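Local coordinates for protein Non-reducing end alpha-L-arabinofuranosidase BoGH43B (Bacteroides ovatus, PDB 5JOZ) that cleaves terminal non-reducing alpha-L-arabinofuranoside residues from xyloglucan side chains as a family 43 glycoside hydrolase of the periplasm, at residues A[255-260]-A[267-272]; A[32-37]-A[475-480]. All blocks are in the same frame, centred on the assembly; numbering follows the deposited sequence.

Contact 1 (A[255-260]-A[267-272]); sequences GIRPVN and GRETFL
Arg-257 and Glu-269 meet where two antiparallel strands part company, their side chains crossing at about a right angle. NH1 of the guanidinium gives a salt bridge to Glu-269 OE2 at 2.9 Å, reaching the syn side of the carboxylate from 22° out of its plane, while the acceptor lies close to the guanidinium plane. Bends at chi2 (148°) and chi3 (97°) turn the arginine chain back toward the acid. The same OE2 also accepts from the backbone of Gly-12. An alanine here takes the guanidinium away and would probably leave Glu-269 OE2 without its charged mate across the hairpin. The other oxygen, OE1, accepts a hydrogen bond from a water at 2.8 Å; that water also donates to Gly-267 O and accepts from Arg-257 N, bridging the chains where they diverge.

Phe-271 lies on the neighbouring part of the sheet, its CE1 3.4 Å from Gly-255 CA. The ring stands where a CB on Gly-255 would fall, consistent with a glycine there, and Phe-233 packs edge-to-face on the same phenylalanine. Ile-256 CG2 touches Arg-268 CG at 3.6 Å as the two side chains pass at a slant; the arginine then runs on to the carbonyl of Phe-476, near the inferred catalytic base Asp-16. Gly-255 and Glu-269 form a hydrogen-bonded antiparallel pair, Gly-255 N to Glu-269 O at 3.0 Å and Glu-269 N to Gly-255 O at 2.9 Å. The pair closes the loop end of a beta hairpin in one four-stranded blade of the five-bladed beta-propeller characteristic of family 43.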
loop_
_atom_site.group_PDB
_atom_site.type_symbol
_atom_site.label_atom_id
_atom_site.label_comp_id
_atom_site.label_asym_id
_atom_site.label_seq_id
_atom_site.Cartn_x
_atom_site.Cartn_y
_atom_site.Cartn_z
ATOM N N GLY A 255 -8.015 -4.847 -6.138
ATOM C CA GLY A 255 -8.340 -6.260 -6.289
ATOM C C GLY A 255 -7.205 -7.125 -5.780
ATOM O O GLY A 255 -6.161 -6.614 -5.339
ATOM N N ILE A 256 -7.394 -8.437 -5.866
ATOM C CA ILE A 256 -6.345 -9.392 -5.495
ATOM C C ILE A 256 -6.070 -10.335 -6.655
ATOM O O ILE A 256 -6.935 -10.513 -7.516
ATOM C CB ILE A 256 -6.702 -10.171 -4.213
ATOM C CG1 ILE A 256 -8.031 -10.923 -4.374
ATOM C CG2 ILE A 256 -6.766 -9.210 -3.025
ATOM C CD1 ILE A 256 -8.327 -11.907 -3.261
ATOM N N ARG A 257 -4.856 -10.894 -6.677
ATOM C CA ARG A 257 -4.438 -11.916 -7.647
ATOM C C ARG A 257 -4.161 -13.171 -6.850
ATOM O O ARG A 257 -3.055 -13.319 -6.344
ATOM C CB ARG A 257 -3.147 -11.517 -8.354
ATOM C CG ARG A 257 -3.272 -10.412 -9.395
ATOM C CD ARG A 257 -1.991 -9.584 -9.431
ATOM N NE ARG A 257 -1.046 -9.946 -10.468
ATOM C CZ ARG A 257 0.234 -9.571 -10.510
ATOM N NH1 ARG A 257 0.784 -8.816 -9.567
ATOM N NH2 ARG A 257 0.986 -9.978 -11.526
ATOM N N PRO A 258 -5.160 -14.065 -6.702
ATOM C CA PRO A 258 -4.912 -15.247 -5.862
ATOM C C PRO A 258 -3.991 -16.283 -6.521
ATOM O O PRO A 258 -3.900 -16.340 -7.745
ATOM C CB PRO A 258 -6.317 -15.841 -5.644
ATOM C CG PRO A 258 -7.294 -14.865 -6.220
ATOM C CD PRO A 258 -6.540 -14.065 -7.236
ATOM N N VAL A 259 -3.310 -17.076 -5.696
ATOM C CA VAL A 259 -2.508 -18.209 -6.164
ATOM C C VAL A 259 -3.426 -19.441 -6.195
ATOM O O VAL A 259 -4.083 -19.744 -5.195
ATOM C CB VAL A 259 -1.300 -18.491 -5.233
ATOM C CG1 VAL A 259 -0.366 -19.512 -5.875
ATOM C CG2 VAL A 259 -0.534 -17.211 -4.887
ATOM N N ASN A 260 -3.489 -20.127 -7.337
ATOM C CA ASN A 260 -4.417 -21.265 -7.549
ATOM C C ASN A 260 -5.865 -20.973 -7.075
ATOM O O ASN A 260 -6.561 -21.859 -6.556
ATOM C CB ASN A 260 -3.885 -22.552 -6.866
ATOM C CG ASN A 260 -2.502 -22.963 -7.349
ATOM O OD1 ASN A 260 -2.139 -22.778 -8.515
ATOM N ND2 ASN A 260 -1.724 -23.541 -6.445
ATOM N N GLY A 267 -0.878 -8.615 -1.464
ATOM C CA GLY A 267 -1.756 -7.556 -0.973
ATOM C C GLY A 267 -2.776 -7.153 -2.024
ATOM O O GLY A 267 -2.841 -7.741 -3.110
ATOM N N ARG A 268 -3.592 -6.162 -1.701
ATOM C CA ARG A 268 -4.542 -5.655 -2.669
ATOM C C ARG A 268 -3.785 -4.653 -3.577
ATOM O O ARG A 268 -3.065 -3.770 -3.112
ATOM C CB ARG A 268 -5.776 -5.067 -1.974
ATOM C CG ARG A 268 -6.560 -6.098 -1.143
ATOM C CD ARG A 268 -7.547 -5.448 -0.174
ATOM N NE ARG A 268 -6.866 -4.635 0.856
ATOM C CZ ARG A 268 -7.395 -3.591 1.505
ATOM N NH1 ARG A 268 -8.642 -3.175 1.279
ATOM N NH2 ARG A 268 -6.658 -2.941 2.396
ATOM N N GLU A 269 -3.918 -4.864 -4.880
ATOM C CA GLU A 269 -3.216 -4.105 -5.903
ATOM C C GLU A 269 -4.212 -3.195 -6.638
ATOM O O GLU A 269 -5.417 -3.296 -6.422
ATOM C CB GLU A 269 -2.535 -5.101 -6.850
ATOM C CG GLU A 269 -1.497 -5.934 -6.110
ATOM C CD GLU A 269 -0.938 -7.098 -6.906
ATOM O OE1 GLU A 269 -1.661 -8.100 -7.077
ATOM O OE2 GLU A 269 0.247 -7.027 -7.315
ATOM N N THR A 270 -3.695 -2.331 -7.512
ATOM C CA THR A 270 -4.484 -1.323 -8.200
ATOM C C THR A 270 -4.691 -1.685 -9.663
ATOM O O THR A 270 -3.751 -2.008 -10.366
ATOM C CB THR A 270 -3.814 0.054 -8.093
ATOM O OG1 THR A 270 -3.812 0.469 -6.726
ATOM C CG2 THR A 270 -4.555 1.108 -8.914
ATOM N N PHE A 271 -5.936 -1.562 -10.110
ATOM C CA PHE A 271 -6.380 -1.970 -11.430
ATOM C C PHE A 271 -6.984 -0.775 -12.165
ATOM O O PHE A 271 -7.329 0.244 -11.554
ATOM C CB PHE A 271 -7.426 -3.085 -11.303
ATOM C CG PHE A 271 -6.881 -4.370 -10.732
ATOM C CD1 PHE A 271 -6.655 -4.502 -9.370
ATOM C CD2 PHE A 271 -6.585 -5.445 -11.564
ATOM C CE1 PHE A 271 -6.142 -5.679 -8.842
ATOM C CE2 PHE A 271 -6.074 -6.624 -11.051
ATOM C CZ PHE A 271 -5.855 -6.746 -9.683
ATOM N N LEU A 272 -7.118 -0.928 -13.480
ATOM C CA LEU A 272 -7.645 0.111 -14.371
ATOM C C LEU A 272 -8.690 -0.510 -15.281
ATOM O O LEU A 272 -8.433 -1.560 -15.882
ATOM C CB LEU A 272 -6.508 0.688 -15.220
ATOM C CG LEU A 272 -6.826 1.844 -16.178
ATOM C CD1 LEU A 272 -7.340 3.059 -15.406
ATOM C CD2 LEU A 272 -5.573 2.208 -16.950
HETATM O O HOH W 1 -2.657 -9.731 -5.049
#

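Contact 2 (A[32-37]-A[475-480])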
loop_
_atom_site.group_PDB
_atom_site.type_symbol
_atom_site.label_atom_id
_atom_site.label_comp_id
_atom_site.label_asym_id
_atom_site.label_seq_id
_atom_site.Cartn_x
_atom_site.Cartn_y
_atom_site.Cartn_z
ATOM N N THR A 32 -1.677 2.783 3.316
ATOM C CA THR A 32 -0.405 2.290 3.855
ATOM C C THR A 32 -0.448 1.663 5.255
ATOM O O THR A 32 0.476 0.947 5.626
ATOM C CB THR A 32 0.632 3.428 3.865
ATOM O OG1 THR A 32 0.003 4.661 4.258
ATOM C CG2 THR A 32 1.187 3.623 2.506
ATOM N N PHE A 33 -1.492 1.926 6.037
ATOM C CA PHE A 33 -1.654 1.297 7.351
ATOM C C PHE A 33 -0.469 1.659 8.276
ATOM O O PHE A 33 -0.188 2.853 8.453
ATOM C CB PHE A 33 -1.957 -0.197 7.157
ATOM C CG PHE A 33 -3.213 -0.419 6.368
ATOM C CD1 PHE A 33 -4.451 -0.356 6.990
ATOM C CD2 PHE A 33 -3.174 -0.560 4.997
ATOM C CE1 PHE A 33 -5.627 -0.487 6.261
ATOM C CE2 PHE A 33 -4.343 -0.692 4.263
ATOM C CZ PHE A 33 -5.572 -0.656 4.896
ATOM N N GLU A 34 0.257 0.687 8.815
ATOM C CA GLU A 34 1.339 0.997 9.769
ATOM C C GLU A 34 2.646 1.479 9.117
ATOM O O GLU A 34 3.611 1.750 9.844
ATOM C CB GLU A 34 1.644 -0.210 10.685
ATOM C CG GLU A 34 2.527 -1.300 10.071
ATOM C CD GLU A 34 1.764 -2.380 9.325
ATOM O OE1 GLU A 34 0.600 -2.128 8.905
ATOM O OE2 GLU A 34 2.331 -3.493 9.170
ATOM N N TYR A 35 2.697 1.560 7.779
ATOM C CA TYR A 35 3.962 1.836 7.078
ATOM C C TYR A 35 4.229 3.312 6.852
ATOM O O TYR A 35 3.300 4.067 6.551
ATOM C CB TYR A 35 4.018 1.078 5.758
ATOM C CG TYR A 35 4.132 -0.414 5.962
ATOM C CD1 TYR A 35 5.321 -0.991 6.420
ATOM C CD2 TYR A 35 3.057 -1.253 5.698
ATOM C CE1 TYR A 35 5.433 -2.366 6.610
ATOM C CE2 TYR A 35 3.161 -2.627 5.870
ATOM C CZ TYR A 35 4.347 -3.179 6.338
ATOM O OH TYR A 35 4.421 -4.541 6.522
ATOM N N PHE A 36 5.505 3.707 7.000
ATOM C CA PHE A 36 5.950 5.107 6.882
ATOM C C PHE A 36 7.053 5.196 5.835
ATOM O O PHE A 36 7.894 4.308 5.775
ATOM C CB PHE A 36 6.492 5.607 8.226
ATOM C CG PHE A 36 6.878 7.064 8.232
ATOM C CD1 PHE A 36 5.944 8.041 8.547
ATOM C CD2 PHE A 36 8.180 7.461 7.943
ATOM C CE1 PHE A 36 6.302 9.383 8.558
ATOM C CE2 PHE A 36 8.547 8.804 7.958
ATOM C CZ PHE A 36 7.607 9.766 8.267
ATOM N N PRO A 37 7.080 6.225 4.998
ATOM C CA PRO A 37 6.047 7.248 4.872
ATOM C C PRO A 37 4.680 6.721 4.361
ATOM O O PRO A 37 4.582 5.643 3.754
ATOM C CB PRO A 37 6.680 8.258 3.919
ATOM C CG PRO A 37 7.705 7.503 3.145
ATOM C CD PRO A 37 8.202 6.435 4.066
ATOM N N GLY A 475 -5.977 -9.060 8.333
ATOM C CA GLY A 475 -5.517 -7.688 8.151
ATOM C C GLY A 475 -5.634 -7.194 6.720
ATOM O O GLY A 475 -6.257 -7.847 5.889
ATOM N N PHE A 476 -5.002 -6.051 6.442
ATOM C CA PHE A 476 -5.227 -5.276 5.219
ATOM C C PHE A 476 -3.966 -4.989 4.414
ATOM O O PHE A 476 -3.972 -4.121 3.513
ATOM C CB PHE A 476 -5.905 -3.940 5.590
ATOM C CG PHE A 476 -7.321 -4.086 6.055
ATOM C CD1 PHE A 476 -8.315 -4.473 5.166
ATOM C CD2 PHE A 476 -7.666 -3.836 7.380
ATOM C CE1 PHE A 476 -9.638 -4.603 5.587
ATOM C CE2 PHE A 476 -8.984 -3.970 7.807
ATOM C CZ PHE A 476 -9.969 -4.357 6.910
ATOM N N THR A 477 -2.889 -5.714 4.723
ATOM C CA THR A 477 -1.593 -5.492 4.093
ATOM C C THR A 477 -1.148 -6.707 3.286
ATOM O O THR A 477 -1.850 -7.724 3.217
ATOM C CB THR A 477 -0.532 -5.158 5.150
ATOM O OG1 THR A 477 -0.474 -6.211 6.119
ATOM C CG2 THR A 477 -0.866 -3.841 5.832
ATOM N N GLY A 478 0.003 -6.549 2.639
ATOM C CA GLY A 478 0.688 -7.605 1.896
ATOM C C GLY A 478 2.181 -7.570 2.193
ATOM O O GLY A 478 2.680 -6.686 2.899
ATOM N N VAL A 479 2.900 -8.533 1.640
ATOM C CA VAL A 479 4.290 -8.778 2.031
ATOM C C VAL A 479 5.245 -7.616 1.702
ATOM O O VAL A 479 5.199 -7.041 0.613
ATOM C CB VAL A 479 4.815 -10.082 1.376
ATOM C CG1 VAL A 479 6.324 -10.219 1.534
ATOM C CG2 VAL A 479 4.102 -11.298 1.971
ATOM N N PHE A 480 6.106 -7.284 2.655
ATOM C CA PHE A 480 7.265 -6.433 2.390
ATOM C C PHE A 480 8.512 -7.269 2.579
ATOM O O PHE A 480 8.567 -8.105 3.483
ATOM C CB PHE A 480 7.321 -5.258 3.356
ATOM C CG PHE A 480 6.438 -4.118 2.979
ATOM C CD1 PHE A 480 5.068 -4.260 3.002
ATOM C CD2 PHE A 480 6.976 -2.893 2.627
ATOM C CE1 PHE A 480 4.229 -3.198 2.669
ATOM C CE2 PHE A 480 6.148 -1.828 2.290
ATOM C CZ PHE A 480 4.770 -1.983 2.315
HETATM O O HOH W 2 1.094 -5.739 8.311
HETATM O O HOH W 3 2.674 -6.180 5.619
#
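Phe-476 sets its CB over one face of the Phe-33 ring, a CH-pi contact 3.7 Å from the centroid and 27° off the ring normal. Its own ring runs nearly parallel to that of Phe-33, but the two are offset until little ring area is shared. The methylene carries the packing, therefore, more than any stack.

Next comes Thr-477, whose two branches do different work. CG2, anti to the carbonyl carbon, fits among the aromatic side chains, 4.0 Å from Phe-33 CB and at the edge of the Tyr-35 ring. OG1 is hydrogen-bonded to Ser-71 and, at 2.7 Å, to a water that also bonds Glu-34 OE2. Glu-34 also forms a salt bridge with Arg-392, and its CD lies over the face of Tyr-35 opposite the one covered by Phe-480.

Gly-478 contributes its carbonyl oxygen, which a second water links to Tyr-35 OH, 2.6 Å from that water; Arg-392 NE donates to the same hydroxyl. At the end of the segment Phe-480 stacks face to face on Tyr-35, with centroids 4.0 Å apart and planes at 20°. The two side chains run antiparallel alongside one another, bringing Phe-480 CE1 to 3.4 Å from Tyr-35 CE2.

A type II' turn from Thr-32 to Tyr-35 presents Phe-33, Glu-34 and Tyr-35 to this surface. Strand 35-36 starts at the last residue of the turn and pairs with 325-326, while segment 475-480 leads from the short helix 470-473 into strand 480-486 of the C-terminal concanavalin A-like domain.

In the fold
From the N terminus, the chain first passes 32-37, a turn in the family 43 domain, and must run through the remaining propeller strands and most of the C-terminal domain before 475-480 closes contact 2. Contact 1 falls within that long loop: 255-260 and 267-272 lie seven positions apart at their closest ends and close a short local excursion between strands 249-256 and 269-277. One contact thus shapes a hairpin inside the catalytic domain, the other packs a turn of that domain against the C-terminal domain. They are nested and also meet in space, as Arg-268 packs on Phe-33 while its NH2 probably hydrogen-bonds Phe-476 O, linking both near the inferred catalytic residue Asp-16.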